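Local coordinates for protein ADP-dependent (S)-NAD(P)H-hydrate dehydratase (Enterococcus faecalis, PDB 2R3B) that probably catalyses the ADP-dependent dehydration of the S epimer of hydrated NADH and NADPH, returning the damaged cofactors to usable form, at residues Ala59-Thr64 against His88-Glu93; Met133-His138 against Gln142-Asp147; Met174-Leu179 against Ala197-Thr202; Leu245-Pro250 against Thr287-Tyr292. All blocks are in the same frame, centred on the assembly; numbering follows the deposited sequence.

Along the chain the four contacts follow in series within one alpha/beta domain built on a mostly parallel sheet. Contact 1 joins helices 57-70 and 84-90 at a subunit interface, its centre about 21 Å from that of contact 2, which packs helix 125-137 on strand 143-147. Contact 3, between helices 173-180 and 189-199, lies about 15 Å from contact 2, centre to centre, and on the opposite side of the chain's centre from contact 1. Contact 4 joins helices 233-247 and 278-292 and touches contact 2, since Leu245 packs on Trp143 and Ile145. Strand 143-147 therefore carries helices on both faces; contacts 1 and 4 both touch the second subunit, and contact 1 the third as well.

Contact 1. Residues Ala59-Thr64 against His88-Glu93; sequences AIIMST and HARCPE
Ile61 on Arg90 and Thr64 on Cys91 make the contact, both by van der Waals packing. The first pair crosses at about a right angle, CG2 of Ile61 lying 3.7 Å from CD of Arg90. In the second, Thr64 CG2 is 4.1 Å from Cys91 CB and equally close to SG. Ile61 and Thr64 both set CG2 opposite the backbone N, which sends the methyl group out to the partner segment.

Polar links are indirect. A bend at chi3 (62°) turns the Arg90 guanidinium away from the line of its chain, and NE donates to a water at 3.1 Å that returns a weak bond to Ile61 O. Arg90 NH2 forms a salt bridge with Glu65, whereas NH1 binds Ala89 O of the third subunit. Within helix 57-70, Ile60 O accepts from Thr64 OG1 at 2.7 Å and from Thr64 N at 2.9 Å, the two donors approaching from opposite faces of the carbonyl plane. This pairing holds the Thr64 hydroxyl against its own helix.

This packing of helix 57-70 against the end of helix 84-90 and the residue after it belongs to the ribokinase-like fold, at a tetramer interface and beside the predicted (6S)-NADPHX site with Ala59 and Asp235.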
loop_
_atom_site.group_PDB
_atom_site.type_symbol
_atom_site.label_atom_id
_atom_site.label_comp_id
_atom_site.label_asym_id
_atom_site.label_seq_id
_atom_site.Cartn_x
_atom_site.Cartn_y
_atom_site.Cartn_z
ATOM N N ALA B 59 -8.443 9.763 8.918
ATOM C CA ALA B 59 -9.508 9.341 9.855
ATOM C C ALA B 59 -10.576 8.538 9.137
ATOM O O ALA B 59 -10.994 7.482 9.610
ATOM C CB ALA B 59 -10.154 10.557 10.551
ATOM N N ILE B 60 -11.073 9.059 8.017
ATOM C CA ILE B 60 -12.139 8.377 7.298
ATOM C C ILE B 60 -11.647 7.110 6.622
ATOM O O ILE B 60 -12.408 6.132 6.481
ATOM C CB ILE B 60 -12.896 9.324 6.323
ATOM C CG1 ILE B 60 -14.310 8.799 6.088
ATOM C CG2 ILE B 60 -12.143 9.515 5.032
ATOM C CD1 ILE B 60 -15.216 8.858 7.293
ATOM N N ILE B 61 -10.379 7.097 6.247
ATOM C CA ILE B 61 -9.779 5.902 5.660
ATOM C C ILE B 61 -9.770 4.788 6.699
ATOM O O ILE B 61 -10.066 3.613 6.403
ATOM C CB ILE B 61 -8.367 6.230 5.110
ATOM C CG1 ILE B 61 -8.521 7.163 3.893
ATOM C CG2 ILE B 61 -7.609 4.950 4.707
ATOM C CD1 ILE B 61 -7.162 7.728 3.325
HETATM N N MSE B 62 -9.464 5.151 7.939
HETATM C CA MSE B 62 -9.468 4.153 9.017
HETATM C C MSE B 62 -10.881 3.644 9.365
HETATM O O MSE B 62 -11.087 2.437 9.547
HETATM C CB MSE B 62 -8.709 4.715 10.243
HETATM C CG MSE B 62 -7.217 4.818 9.973
HETATM SE SE MSE B 62 -6.163 5.244 11.480
HETATM C CE MSE B 62 -6.576 7.092 11.606
ATOM N N SER B 63 -11.873 4.537 9.388
ATOM C CA SER B 63 -13.242 4.094 9.518
ATOM C C SER B 63 -13.685 3.174 8.404
ATOM O O SER B 63 -14.438 2.221 8.639
ATOM C CB SER B 63 -14.191 5.287 9.529
ATOM O OG SER B 63 -13.919 6.135 10.606
ATOM N N THR B 64 -13.266 3.493 7.178
ATOM C CA THR B 64 -13.615 2.671 6.006
ATOM C C THR B 64 -13.062 1.270 6.138
ATOM O O THR B 64 -13.783 0.307 5.916
ATOM C CB THR B 64 -13.112 3.361 4.730
ATOM O OG1 THR B 64 -13.713 4.669 4.673
ATOM C CG2 THR B 64 -13.451 2.529 3.469
ATOM N N HIS B 88 -8.475 4.211 -1.833
ATOM C CA HIS B 88 -8.514 3.051 -2.701
ATOM C C HIS B 88 -7.253 2.217 -2.689
ATOM O O HIS B 88 -7.317 1.012 -2.955
ATOM C CB HIS B 88 -8.848 3.443 -4.142
ATOM C CG HIS B 88 -10.317 3.608 -4.403
ATOM N ND1 HIS B 88 -10.799 4.385 -5.439
ATOM C CD2 HIS B 88 -11.401 3.063 -3.798
ATOM C CE1 HIS B 88 -12.125 4.329 -5.436
ATOM N NE2 HIS B 88 -12.514 3.530 -4.452
ATOM N N ALA B 89 -6.105 2.826 -2.435
ATOM C CA ALA B 89 -4.862 2.024 -2.279
ATOM C C ALA B 89 -5.024 1.042 -1.103
ATOM O O ALA B 89 -4.467 -0.043 -1.132
ATOM C CB ALA B 89 -3.651 2.935 -2.024
ATOM N N ARG B 90 -5.718 1.454 -0.052
ATOM C CA ARG B 90 -5.890 0.613 1.138
ATOM C C ARG B 90 -7.173 -0.229 1.134
ATOM O O ARG B 90 -7.223 -1.336 1.703
ATOM C CB ARG B 90 -5.863 1.500 2.392
ATOM C CG ARG B 90 -4.543 2.238 2.635
ATOM C CD ARG B 90 -4.554 3.022 3.929
ATOM N NE ARG B 90 -4.726 2.075 5.028
ATOM C CZ ARG B 90 -3.763 1.349 5.583
ATOM N NH1 ARG B 90 -2.508 1.519 5.238
ATOM N NH2 ARG B 90 -4.060 0.459 6.510
ATOM N N CYS B 91 -8.221 0.312 0.539
ATOM C CA CYS B 91 -9.577 -0.236 0.614
ATOM C C CYS B 91 -10.246 -0.115 -0.731
ATOM O O CYS B 91 -11.126 0.738 -0.904
ATOM C CB CYS B 91 -10.421 0.587 1.600
ATOM S SG CYS B 91 -9.782 0.613 3.324
ATOM N N PRO B 92 -9.864 -0.964 -1.695
ATOM C CA PRO B 92 -10.545 -0.877 -2.985
ATOM C C PRO B 92 -12.014 -1.310 -2.993
ATOM O O PRO B 92 -12.712 -1.032 -3.961
ATOM C CB PRO B 92 -9.685 -1.756 -3.883
ATOM C CG PRO B 92 -9.180 -2.770 -2.971
ATOM C CD PRO B 92 -8.854 -2.031 -1.711
ATOM N N GLU B 93 -12.501 -1.927 -1.906
ATOM C CA GLU B 93 -13.876 -2.322 -1.792
ATOM C C GLU B 93 -14.833 -1.105 -1.708
ATOM O O GLU B 93 -15.996 -1.219 -2.028
ATOM C CB GLU B 93 -14.070 -3.165 -0.543
ATOM C CG GLU B 93 -13.309 -4.475 -0.576
ATOM C CD GLU B 93 -11.901 -4.399 -0.095
ATOM O OE1 GLU B 93 -11.418 -3.291 0.294
ATOM O OE2 GLU B 93 -11.259 -5.487 -0.148
HETATM O O HOH W 1 -7.248 2.305 6.740
#

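Contact 2. Residues Met133-His138 against Gln142-Asp147; sequences MVLAQH and QWLIID
Leu144 forms the apolar centre, meeting Val134, Leu135 and His138 of the other segment. Its CD1 lies 4.0 Å from Val134 CG1, and its CD2 is 3.9 Å from Leu135 CD2, the two leucines crossing at about a right angle. Leu135 CD2 also reaches Ile146 CD1 at 4.3 Å, extending the contact one inward-facing residue along the strand. Helix 133-137 and strand 143-147 run nearly antiparallel, at 153°, as expected for the returning half of the beta-alpha-beta unit that starts with strand 114-117.

Farther out, Leu144 CB makes a CH-pi contact over one face of the His138 imidazole, 4.1 Å from the ring centroid. With CG anti to its backbone N (chi1 -179°), His138 brings this ring back across the connection to Gln142. NE2 donates to Gln142 O over 2.7 Å in a nearly straight bond (167°); the carbonyl oxygen lies almost in the ring plane, although the donor is tilted out of the carbonyl plane.

At the polar edge a water donates to Gln137 O at 2.7 Å and to Gln142 OE1 at 2.8 Å, while Gln142 NE2 is held by Val109 O and Ala112 O. The bond is consistent with a proton on NE2 of His138, and the short connection is held by His138 NE2 on Gln142 O and by Gln139 N on Gln142 OE1, with the imidazole's rotation set by its bond and by Leu144.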
loop_
_atom_site.group_PDB
_atom_site.type_symbol
_atom_site.label_atom_id
_atom_site.label_comp_id
_atom_site.label_asym_id
_atom_site.label_seq_id
_atom_site.Cartn_x
_atom_site.Cartn_y
_atom_site.Cartn_z
HETATM N N MSE B 133 -26.984 19.154 5.528
HETATM C CA MSE B 133 -27.634 18.409 4.447
HETATM C C MSE B 133 -28.010 17.035 4.944
HETATM O O MSE B 133 -29.116 16.577 4.726
HETATM C CB MSE B 133 -26.739 18.325 3.197
HETATM C CG MSE B 133 -26.544 19.657 2.502
HETATM SE SE MSE B 133 -25.305 19.546 1.006
HETATM C CE MSE B 133 -26.138 18.231 0.085
ATOM N N VAL B 134 -27.093 16.384 5.655
ATOM C CA VAL B 134 -27.352 15.036 6.141
ATOM C C VAL B 134 -28.434 14.984 7.184
ATOM O O VAL B 134 -29.294 14.109 7.170
ATOM C CB VAL B 134 -26.056 14.392 6.712
ATOM C CG1 VAL B 134 -26.372 13.144 7.558
ATOM C CG2 VAL B 134 -25.104 14.088 5.572
ATOM N N LEU B 135 -28.399 15.920 8.119
ATOM C CA LEU B 135 -29.436 15.977 9.127
ATOM C C LEU B 135 -30.790 16.250 8.463
ATOM O O LEU B 135 -31.778 15.676 8.872
ATOM C CB LEU B 135 -29.146 17.062 10.153
ATOM C CG LEU B 135 -27.956 16.775 11.077
ATOM C CD1 LEU B 135 -27.644 18.019 11.915
ATOM C CD2 LEU B 135 -28.246 15.599 11.952
ATOM N N ALA B 136 -30.820 17.126 7.460
ATOM C CA ALA B 136 -32.084 17.466 6.774
ATOM C C ALA B 136 -32.630 16.255 6.025
ATOM O O ALA B 136 -33.839 16.006 6.009
ATOM C CB ALA B 136 -31.861 18.605 5.798
ATOM N N GLN B 137 -31.713 15.502 5.414
ATOM C CA GLN B 137 -32.067 14.367 4.560
ATOM C C GLN B 137 -32.430 13.083 5.312
ATOM O O GLN B 137 -33.047 12.179 4.764
ATOM C CB GLN B 137 -30.891 14.082 3.616
ATOM C CG GLN B 137 -31.327 13.345 2.409
ATOM C CD GLN B 137 -30.202 12.970 1.477
ATOM O OE1 GLN B 137 -29.173 13.661 1.396
ATOM N NE2 GLN B 137 -30.426 11.920 0.709
ATOM N N HIS B 138 -32.026 12.983 6.572
ATOM C CA HIS B 138 -32.170 11.747 7.358
ATOM C C HIS B 138 -33.581 11.192 7.362
ATOM O O HIS B 138 -34.529 11.927 7.607
ATOM C CB HIS B 138 -31.716 11.994 8.819
ATOM C CG HIS B 138 -31.795 10.787 9.713
ATOM N ND1 HIS B 138 -32.346 10.834 10.979
ATOM C CD2 HIS B 138 -31.354 9.518 9.550
ATOM C CE1 HIS B 138 -32.260 9.644 11.547
ATOM N NE2 HIS B 138 -31.670 8.820 10.697
ATOM N N GLN B 142 -33.207 4.974 8.886
ATOM C CA GLN B 142 -31.755 4.954 8.758
ATOM C C GLN B 142 -31.083 5.178 10.116
ATOM O O GLN B 142 -31.429 6.091 10.856
ATOM C CB GLN B 142 -31.297 6.081 7.832
ATOM C CG GLN B 142 -31.692 5.936 6.396
ATOM C CD GLN B 142 -31.250 7.113 5.589
ATOM O OE1 GLN B 142 -31.458 8.278 5.992
ATOM N NE2 GLN B 142 -30.647 6.837 4.418
ATOM N N TRP B 143 -30.060 4.384 10.414
ATOM C CA TRP B 143 -29.190 4.671 11.539
ATOM C C TRP B 143 -28.276 5.825 11.162
ATOM O O TRP B 143 -27.743 5.861 10.056
ATOM C CB TRP B 143 -28.353 3.443 11.876
ATOM C CG TRP B 143 -29.128 2.318 12.474
ATOM C CD1 TRP B 143 -29.573 1.207 11.854
ATOM C CD2 TRP B 143 -29.506 2.201 13.837
ATOM N NE1 TRP B 143 -30.229 0.405 12.742
ATOM C CE2 TRP B 143 -30.177 0.983 13.977
ATOM C CE3 TRP B 143 -29.291 2.992 14.965
ATOM C CZ2 TRP B 143 -30.667 0.543 15.193
ATOM C CZ3 TRP B 143 -29.784 2.556 16.178
ATOM C CH2 TRP B 143 -30.456 1.349 16.282
ATOM N N LEU B 144 -28.074 6.755 12.088
ATOM C CA LEU B 144 -27.217 7.901 11.877
ATOM C C LEU B 144 -26.263 7.990 13.061
ATOM O O LEU B 144 -26.709 8.261 14.183
ATOM C CB LEU B 144 -28.045 9.188 11.776
ATOM C CG LEU B 144 -27.296 10.518 11.713
ATOM C CD1 LEU B 144 -26.294 10.530 10.550
ATOM C CD2 LEU B 144 -28.244 11.714 11.584
ATOM N N ILE B 145 -24.967 7.794 12.819
ATOM C CA ILE B 145 -23.939 7.863 13.865
ATOM C C ILE B 145 -23.219 9.191 13.714
ATOM O O ILE B 145 -22.711 9.507 12.643
ATOM C CB ILE B 145 -22.944 6.720 13.747
ATOM C CG1 ILE B 145 -23.682 5.379 13.692
ATOM C CG2 ILE B 145 -21.898 6.799 14.900
ATOM C CD1 ILE B 145 -22.850 4.291 13.013
ATOM N N ILE B 146 -23.227 9.992 14.772
ATOM C CA ILE B 146 -22.635 11.337 14.773
ATOM C C ILE B 146 -21.440 11.265 15.708
ATOM O O ILE B 146 -21.589 11.021 16.895
ATOM C CB ILE B 146 -23.648 12.378 15.255
ATOM C CG1 ILE B 146 -24.883 12.358 14.340
ATOM C CG2 ILE B 146 -23.025 13.806 15.302
ATOM C CD1 ILE B 146 -26.016 13.319 14.775
ATOM N N ASP B 147 -20.262 11.500 15.147
ATOM C CA ASP B 147 -18.986 11.206 15.778
ATOM C C ASP B 147 -18.091 12.434 15.695
ATOM O O ASP B 147 -18.244 13.273 14.811
ATOM C CB ASP B 147 -18.352 10.031 15.026
ATOM C CG ASP B 147 -17.004 9.621 15.572
ATOM O OD1 ASP B 147 -16.918 9.299 16.782
ATOM O OD2 ASP B 147 -16.017 9.617 14.787
HETATM O O HOH W 2 -31.665 10.008 3.857
#

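Contact 3. Residues Met174-Leu179 against Ala197-Thr202; sequences MEWQRL and AKLGST. With EDO (1,2-ethanediol), chain N.
Leu199 sets its CD1 methyl against both Leu179 and Trp176, linking the last turn of helix 189-199 to helix 173-180 in the parallel crossover between strands 167-170 and 202-205 of the ribokinase-like fold. The two leucines run at a slant to each other: Leu199 CD1 lies 4.0 Å from both CG and CD2 of Leu179. Against the indole the same methyl comes in at the edge, near the ring plane, 4.2 Å from Trp176 CZ3. Leu179 CD2 also borders that ring in its plane, and the three side chains form a small cluster in which no aromatic face is used across the contact.

The torsions account for this meeting. Trp176 and Leu179 both have CG anti to the backbone N (chi1 -177° and -179°), and though neither CB points at the other segment, each side chain ends close to Leu199. Leu179 also touches Ile151 and Phe154 of helix 149-156 and Phe169 of strand 167-170.

Beyond Leu199 the chain leaves the helix at Gly200, whose positive phi of 77° turns it toward strand 202-205. Near the start of helix 173-180, Glu175 OE1 accepts from the backbone N of His172, a predicted substrate-binding residue. The far side of the indole is fixed by a hydrogen bond from Trp176 NE1 to Asn192 OD1 on helix 189-199.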
loop_
_atom_site.group_PDB
_atom_site.type_symbol
_atom_site.label_atom_id
_atom_site.label_comp_id
_atom_site.label_asym_id
_atom_site.label_seq_id
_atom_site.Cartn_x
_atom_site.Cartn_y
_atom_site.Cartn_z
HETATM N N MSE B 174 -15.198 15.390 26.650
HETATM C CA MSE B 174 -15.324 16.819 26.369
HETATM C C MSE B 174 -16.381 17.089 25.291
HETATM O O MSE B 174 -17.098 18.088 25.349
HETATM C CB MSE B 174 -13.966 17.421 26.008
HETATM C CG MSE B 174 -12.982 17.445 27.184
HETATM SE SE MSE B 174 -13.620 18.472 28.743
HETATM C CE MSE B 174 -13.403 20.259 28.053
ATOM N N GLU B 175 -16.516 16.181 24.330
ATOM C CA GLU B 175 -17.591 16.293 23.347
ATOM C C GLU B 175 -18.921 16.147 24.056
ATOM O O GLU B 175 -19.876 16.869 23.740
ATOM C CB GLU B 175 -17.418 15.255 22.213
ATOM C CG GLU B 175 -16.350 15.629 21.190
ATOM C CD GLU B 175 -15.712 14.441 20.440
ATOM O OE1 GLU B 175 -15.989 13.263 20.758
ATOM O OE2 GLU B 175 -14.907 14.702 19.513
ATOM N N TRP B 176 -19.000 15.230 25.026
ATOM C CA TRP B 176 -20.242 15.041 25.792
ATOM C C TRP B 176 -20.590 16.269 26.656
ATOM O O TRP B 176 -21.760 16.619 26.799
ATOM C CB TRP B 176 -20.102 13.825 26.695
ATOM C CG TRP B 176 -21.299 13.444 27.488
ATOM C CD1 TRP B 176 -21.291 13.119 28.806
ATOM C CD2 TRP B 176 -22.672 13.310 27.055
ATOM N NE1 TRP B 176 -22.531 12.760 29.208
ATOM C CE2 TRP B 176 -23.408 12.886 28.173
ATOM C CE3 TRP B 176 -23.346 13.482 25.830
ATOM C CZ2 TRP B 176 -24.758 12.634 28.121
ATOM C CZ3 TRP B 176 -24.698 13.268 25.785
ATOM C CH2 TRP B 176 -25.405 12.850 26.927
ATOM N N GLN B 177 -19.569 16.899 27.222
ATOM C CA GLN B 177 -19.761 18.149 27.966
ATOM C C GLN B 177 -20.434 19.165 27.081
ATOM O O GLN B 177 -21.378 19.840 27.475
ATOM C CB GLN B 177 -18.420 18.684 28.451
ATOM C CG GLN B 177 -18.510 20.010 29.173
ATOM C CD GLN B 177 -17.181 20.424 29.766
ATOM O OE1 GLN B 177 -16.616 19.729 30.611
ATOM N NE2 GLN B 177 -16.665 21.555 29.305
ATOM N N ARG B 178 -19.947 19.238 25.854
ATOM C CA ARG B 178 -20.476 20.174 24.876
ATOM C C ARG B 178 -21.900 19.834 24.476
ATOM O O ARG B 178 -22.735 20.707 24.415
ATOM C CB ARG B 178 -19.544 20.248 23.655
ATOM C CG ARG B 178 -19.578 21.583 22.981
ATOM C CD ARG B 178 -18.621 21.678 21.807
ATOM N NE ARG B 178 -17.229 21.857 22.225
ATOM C CZ ARG B 178 -16.283 20.916 22.182
ATOM N NH1 ARG B 178 -16.548 19.685 21.731
ATOM N NH2 ARG B 178 -15.050 21.214 22.588
ATOM N N LEU B 179 -22.188 18.558 24.220
ATOM C CA LEU B 179 -23.533 18.146 23.801
ATOM C C LEU B 179 -24.563 18.196 24.942
ATOM O O LEU B 179 -25.676 18.687 24.761
ATOM C CB LEU B 179 -23.465 16.738 23.221
ATOM C CG LEU B 179 -24.726 16.067 22.677
ATOM C CD1 LEU B 179 -25.299 16.885 21.512
ATOM C CD2 LEU B 179 -24.375 14.658 22.259
ATOM N N ALA B 197 -31.794 10.844 27.909
ATOM C CA ALA B 197 -33.248 10.825 27.791
ATOM C C ALA B 197 -33.784 12.085 27.125
ATOM O O ALA B 197 -34.728 12.027 26.338
ATOM C CB ALA B 197 -33.886 10.642 29.181
ATOM N N LYS B 198 -33.157 13.204 27.417
ATOM C CA LYS B 198 -33.537 14.490 26.843
ATOM C C LYS B 198 -33.350 14.501 25.329
ATOM O O LYS B 198 -34.198 15.020 24.602
ATOM C CB LYS B 198 -32.723 15.605 27.510
ATOM C CG LYS B 198 -32.948 16.987 26.932
ATOM C CD LYS B 198 -32.247 18.042 27.751
ATOM C CE LYS B 198 -32.487 19.442 27.185
ATOM N NZ LYS B 198 -31.877 20.488 28.070
ATOM N N LEU B 199 -32.252 13.910 24.850
ATOM C CA LEU B 199 -32.030 13.733 23.405
ATOM C C LEU B 199 -32.891 12.663 22.747
ATOM O O LEU B 199 -33.279 12.812 21.592
ATOM C CB LEU B 199 -30.540 13.442 23.141
ATOM C CG LEU B 199 -29.610 14.637 23.300
ATOM C CD1 LEU B 199 -28.159 14.210 23.576
ATOM C CD2 LEU B 199 -29.723 15.502 22.039
ATOM N N GLY B 200 -33.175 11.570 23.441
ATOM C CA GLY B 200 -33.898 10.460 22.838
ATOM C C GLY B 200 -33.045 9.593 21.922
ATOM O O GLY B 200 -33.568 8.835 21.093
ATOM N N SER B 201 -31.722 9.697 22.078
ATOM C CA SER B 201 -30.761 9.015 21.213
ATOM C C SER B 201 -29.865 8.117 22.039
ATOM O O SER B 201 -29.900 8.154 23.268
ATOM C CB SER B 201 -29.909 10.071 20.489
ATOM O OG SER B 201 -30.742 10.856 19.644
ATOM N N THR B 202 -29.040 7.316 21.373
ATOM C CA THR B 202 -28.075 6.487 22.067
ATOM C C THR B 202 -26.810 7.292 22.250
ATOM O O THR B 202 -26.360 7.999 21.327
ATOM C CB THR B 202 -27.768 5.227 21.270
ATOM O OG1 THR B 202 -28.971 4.459 21.109
ATOM C CG2 THR B 202 -26.712 4.375 21.964
HETATM C C1 EDO N . -21.956 24.464 21.789
HETATM O O1 EDO N . -20.628 24.213 22.240
HETATM C C2 EDO N . -22.994 23.855 22.727
HETATM O O2 EDO N . -22.401 23.202 23.856
#

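Contact 4. Residues Leu245-Pro250 against Thr287-Tyr292; sequences LAQFKP and TYMKKY. With EDO (1,2-ethanediol), chain P.
Phe248 and Met289 are the closest pair in the backbone, yet their CA atoms stand 12.5 Å apart, and the gap is bridged by long side chains alone. Selenomethionine Met289 reaches across with its terminal methyl: CE lies 3.7 Å from Phe248 CZ and 3.9 Å from CE2, at the edge of the phenyl ring and in its plane. A bend at the last torsion (chi3 67°) brings CE round to this position. One face of the ring is taken up by its own neighbour, Gln247 CB sitting 3.9 Å above the centre, and Phe244 meets the ring edge-to-face.

The contact joins the last part of helix 233-247, which packs on the central sheet of the ribokinase-like fold, and Phe248 to helix 278-292 near the end of the chain. Leu261 of helix 252-269 and Ile32 also pack on Met289, and Tyr274 of the second subunit touches both Gln247 and Phe248.

Gln247 passes beside the methyl group, its NE2 4.5 Å from Met289 CE, but its amide is directed to polar partners: NE2 donates to Ser70 O and Gly243 O, and OE1 accepts from Arg35. Farther along, Pro250 O takes a weak bond of 3.4 Å from O2 of a 1,2-ethanediol that is also hydrogen-bonded to Lys166.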
loop_
_atom_site.group_PDB
_atom_site.type_symbol
_atom_site.label_atom_id
_atom_site.label_comp_id
_atom_site.label_asym_id
_atom_site.label_seq_id
_atom_site.Cartn_x
_atom_site.Cartn_y
_atom_site.Cartn_z
ATOM N N LEU B 245 -24.308 -2.167 12.692
ATOM C CA LEU B 245 -25.702 -1.715 12.503
ATOM C C LEU B 245 -26.210 -2.051 11.089
ATOM O O LEU B 245 -27.407 -2.201 10.858
ATOM C CB LEU B 245 -25.844 -0.234 12.799
ATOM C CG LEU B 245 -25.756 0.114 14.286
ATOM C CD1 LEU B 245 -25.655 1.619 14.463
ATOM C CD2 LEU B 245 -26.965 -0.453 15.060
ATOM N N ALA B 246 -25.287 -2.185 10.145
ATOM C CA ALA B 246 -25.619 -2.531 8.771
ATOM C C ALA B 246 -26.106 -3.968 8.630
ATOM O O ALA B 246 -26.942 -4.237 7.775
ATOM C CB ALA B 246 -24.428 -2.294 7.846
ATOM N N GLN B 247 -25.629 -4.853 9.512
ATOM C CA GLN B 247 -25.778 -6.292 9.352
ATOM C C GLN B 247 -26.674 -6.964 10.380
ATOM O O GLN B 247 -27.250 -8.009 10.089
ATOM C CB GLN B 247 -24.425 -6.952 9.582
ATOM C CG GLN B 247 -23.426 -6.731 8.597
ATOM C CD GLN B 247 -22.161 -7.355 9.079
ATOM O OE1 GLN B 247 -21.993 -8.570 8.969
ATOM N NE2 GLN B 247 -21.261 -6.536 9.623
ATOM N N PHE B 248 -26.722 -6.424 11.595
ATOM C CA PHE B 248 -27.271 -7.163 12.730
ATOM C C PHE B 248 -28.577 -6.539 13.197
ATOM O O PHE B 248 -29.059 -5.587 12.595
ATOM C CB PHE B 248 -26.213 -7.251 13.831
ATOM C CG PHE B 248 -24.959 -7.978 13.417
ATOM C CD1 PHE B 248 -25.029 -9.222 12.831
ATOM C CD2 PHE B 248 -23.691 -7.407 13.632
ATOM C CE1 PHE B 248 -23.891 -9.890 12.443
ATOM C CE2 PHE B 248 -22.536 -8.066 13.240
ATOM C CZ PHE B 248 -22.613 -9.286 12.663
ATOM N N LYS B 249 -29.168 -7.077 14.251
ATOM C CA LYS B 249 -30.484 -6.639 14.665
ATOM C C LYS B 249 -30.466 -5.178 15.075
ATOM O O LYS B 249 -29.493 -4.686 15.632
ATOM C CB LYS B 249 -31.016 -7.515 15.810
ATOM C CG LYS B 249 -31.284 -8.946 15.323
ATOM C CD LYS B 249 -32.168 -9.793 16.282
ATOM N N PRO B 250 -31.524 -4.450 14.735
ATOM C CA PRO B 250 -31.587 -3.014 15.026
ATOM C C PRO B 250 -31.883 -2.683 16.490
ATOM O O PRO B 250 -32.820 -1.961 16.773
ATOM C CB PRO B 250 -32.704 -2.535 14.099
ATOM C CG PRO B 250 -33.595 -3.730 13.952
ATOM C CD PRO B 250 -32.699 -4.923 13.972
ATOM N N THR B 287 -11.419 -12.666 11.473
ATOM C CA THR B 287 -11.080 -13.856 12.285
ATOM C C THR B 287 -11.756 -13.863 13.640
ATOM O O THR B 287 -12.282 -14.884 14.086
ATOM C CB THR B 287 -9.587 -14.065 12.405
ATOM O OG1 THR B 287 -8.970 -12.884 12.924
ATOM C CG2 THR B 287 -9.007 -14.350 11.051
ATOM N N TYR B 288 -11.814 -12.706 14.293
ATOM C CA TYR B 288 -12.519 -12.635 15.564
ATOM C C TYR B 288 -14.017 -12.868 15.437
ATOM O O TYR B 288 -14.606 -13.577 16.253
ATOM C CB TYR B 288 -12.283 -11.278 16.243
ATOM C CG TYR B 288 -11.042 -11.227 17.094
ATOM C CD1 TYR B 288 -9.792 -11.119 16.507
ATOM C CD2 TYR B 288 -11.121 -11.345 18.484
ATOM C CE1 TYR B 288 -8.635 -11.061 17.284
ATOM C CE2 TYR B 288 -9.971 -11.300 19.271
ATOM C CZ TYR B 288 -8.732 -11.156 18.654
ATOM O OH TYR B 288 -7.556 -11.104 19.398
HETATM N N MSE B 289 -14.647 -12.266 14.425
HETATM C CA MSE B 289 -16.082 -12.414 14.271
HETATM C C MSE B 289 -16.478 -13.855 13.958
HETATM O O MSE B 289 -17.505 -14.318 14.427
HETATM C CB MSE B 289 -16.627 -11.451 13.221
HETATM C CG MSE B 289 -16.489 -10.002 13.670
HETATM SE SE MSE B 289 -17.104 -8.730 12.372
HETATM C CE MSE B 289 -18.910 -9.156 12.425
ATOM N N LYS B 290 -15.639 -14.568 13.206
ATOM C CA LYS B 290 -15.897 -15.964 12.907
ATOM C C LYS B 290 -15.960 -16.799 14.196
ATOM O O LYS B 290 -16.785 -17.694 14.322
ATOM C CB LYS B 290 -14.797 -16.496 11.979
ATOM C CG LYS B 290 -15.071 -17.915 11.453
ATOM C CD LYS B 290 -16.244 -17.946 10.479
ATOM C CE LYS B 290 -16.586 -19.379 10.112
ATOM N NZ LYS B 290 -17.622 -19.349 9.065
ATOM N N LYS B 291 -15.104 -16.472 15.146
ATOM C CA LYS B 291 -14.988 -17.244 16.383
ATOM C C LYS B 291 -16.275 -17.131 17.204
ATOM O O LYS B 291 -16.706 -18.105 17.797
ATOM C CB LYS B 291 -13.757 -16.792 17.189
ATOM C CG LYS B 291 -13.837 -17.115 18.697
ATOM C CD LYS B 291 -12.469 -17.272 19.337
ATOM C CE LYS B 291 -12.524 -17.189 20.884
ATOM N NZ LYS B 291 -13.863 -17.495 21.479
ATOM N N TYR B 292 -16.902 -15.950 17.211
ATOM C CA TYR B 292 -18.148 -15.706 17.977
ATOM C C TYR B 292 -19.444 -15.915 17.229
ATOM O O TYR B 292 -20.526 -15.970 17.845
ATOM C CB TYR B 292 -18.110 -14.324 18.626
ATOM C CG TYR B 292 -16.936 -14.274 19.557
ATOM C CD1 TYR B 292 -17.001 -14.894 20.791
ATOM C CD2 TYR B 292 -15.715 -13.732 19.165
ATOM C CE1 TYR B 292 -15.902 -14.946 21.622
ATOM C CE2 TYR B 292 -14.611 -13.752 20.006
ATOM C CZ TYR B 292 -14.709 -14.369 21.234
ATOM O OH TYR B 292 -13.639 -14.428 22.097
HETATM C C1 EDO P . -34.094 2.502 17.621
HETATM O O1 EDO P . -34.845 1.587 16.807
HETATM C C2 EDO P . -33.843 1.931 19.011
HETATM O O2 EDO P . -33.427 0.556 18.955
#